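Local coordinates for monosaccharide ABC transporter substrate-binding protein, CUT2 family (Bradyrhizobium sp., PDB 4YHS) that probably binds a monosaccharide or related small solute in the periplasm and delivers it to a CUT2-family ABC importer, at residues F65-M68 / Y72-G75. Residues are numbered along the deposited sequence; the frame is centred on the assembly and turned at random.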
# COMPACT_ATOMS: atom_id res chain seq x y z
N PHE A 65 2.37 -2.55 -14.92
CA PHE A 65 2.86 -1.82 -13.76
C PHE A 65 3.27 -0.42 -14.16
O PHE A 65 3.65 -0.19 -15.31
CB PHE A 65 4.08 -2.52 -13.16
CG PHE A 65 3.77 -3.56 -12.09
CD1 PHE A 65 2.57 -4.18 -12.02
CD2 PHE A 65 4.76 -3.88 -11.16
CE1 PHE A 65 2.34 -5.15 -10.99
CE2 PHE A 65 4.55 -4.82 -10.18
CZ PHE A 65 3.36 -5.44 -10.08
N PRO A 66 3.18 0.53 -13.22
CA PRO A 66 3.65 1.90 -13.50
C PRO A 66 5.16 1.97 -13.71
O PRO A 66 5.65 2.80 -14.49
CB PRO A 66 3.23 2.67 -12.25
CG PRO A 66 3.16 1.64 -11.17
CD PRO A 66 2.69 0.39 -11.85
N HIS A 67 5.89 1.09 -13.02
CA HIS A 67 7.35 1.07 -12.99
C HIS A 67 7.78 -0.11 -12.11
O HIS A 67 6.93 -0.80 -11.53
CB HIS A 67 7.91 2.39 -12.45
CG HIS A 67 7.57 2.67 -11.01
ND1 HIS A 67 8.14 1.99 -9.96
CD2 HIS A 67 6.73 3.58 -10.46
CE1 HIS A 67 7.66 2.46 -8.82
NE2 HIS A 67 6.81 3.44 -9.10
N MSE A 68 9.08 -0.31 -11.98
CA MSE A 68 9.65 -1.33 -11.09
C MSE A 68 10.84 -0.71 -10.39
O MSE A 68 11.92 -1.31 -10.30
CB MSE A 68 10.08 -2.58 -11.88
CG MSE A 68 10.44 -3.77 -11.03
SE MSE A 68 8.77 -4.53 -10.34
CE MSE A 68 8.07 -5.32 -11.98
N TYR A 72 8.27 -1.25 -3.03
CA TYR A 72 6.83 -1.39 -2.99
C TYR A 72 6.35 -2.17 -4.22
O TYR A 72 5.69 -3.19 -4.09
CB TYR A 72 6.14 -0.02 -2.93
CG TYR A 72 4.64 -0.17 -2.71
CD1 TYR A 72 3.76 -0.35 -3.78
CD2 TYR A 72 4.11 -0.13 -1.43
CE1 TYR A 72 2.39 -0.52 -3.57
CE2 TYR A 72 2.75 -0.26 -1.21
CZ TYR A 72 1.89 -0.45 -2.29
OH TYR A 72 0.53 -0.60 -2.09
N TRP A 73 6.68 -1.70 -5.42
CA TRP A 73 6.23 -2.39 -6.63
C TRP A 73 6.97 -3.70 -6.84
O TRP A 73 6.41 -4.63 -7.42
CB TRP A 73 6.31 -1.43 -7.85
CG TRP A 73 5.18 -0.45 -7.69
CD1 TRP A 73 5.23 0.78 -7.08
CD2 TRP A 73 3.81 -0.65 -8.05
NE1 TRP A 73 3.98 1.35 -7.08
CE2 TRP A 73 3.09 0.49 -7.67
CE3 TRP A 73 3.12 -1.70 -8.67
CZ2 TRP A 73 1.72 0.62 -7.88
CZ3 TRP A 73 1.73 -1.55 -8.88
CH2 TRP A 73 1.07 -0.41 -8.50
N LEU A 74 8.19 -3.84 -6.31
CA LEU A 74 8.82 -5.15 -6.28
C LEU A 74 7.99 -6.13 -5.44
O LEU A 74 7.83 -7.29 -5.78
CB LEU A 74 10.25 -5.04 -5.75
CG LEU A 74 11.18 -6.24 -5.89
CD1 LEU A 74 11.42 -6.56 -7.36
CD2 LEU A 74 12.51 -5.95 -5.16
N GLY A 75 7.47 -5.66 -4.31
CA GLY A 75 6.55 -6.46 -3.51
C GLY A 75 5.28 -6.87 -4.25
O GLY A 75 4.85 -8.03 -4.19
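W73 fills the bend made by F65, P66 and H67. CB lies 3.8 Å from the carbonyl O of H67, a buried oxygen with no hydrogen-bond partner in the model. With CG anti to the carbonyl carbon (chi1 -73°), the indole is directed into the loop. CD1 is 3.4 Å from H67 CE1, the ring planes meeting obliquely; H67 ND1 is hydrogen-bonded to K69 N. On the other flank, CE3 stands 3.6 Å above the plane of the F65 ring, over its centre; a 5.0 Å centroid separation and 72° between planes identify a T-shaped pair. P66 CG lies over CE2 and CZ2, and P66 CD over CZ3 and CH2; P66 CD stands 3.7 Å from the six-ring centroid, 12° off the normal, a CH-pi contact over one face, and the opposite face carries Y72 CD1 near its rim. Replacing W73 with an alanine would probably open a gap between P66 and Y72 and leave F65 without its edge-on partner. Selenomethionine M68 brings SE to 3.8 Å from W73 O. The contact packs the loop leaving strand 60-65 against the first turn of helix 71-87, with F65 and M68 also touching L93 of strand 90-95.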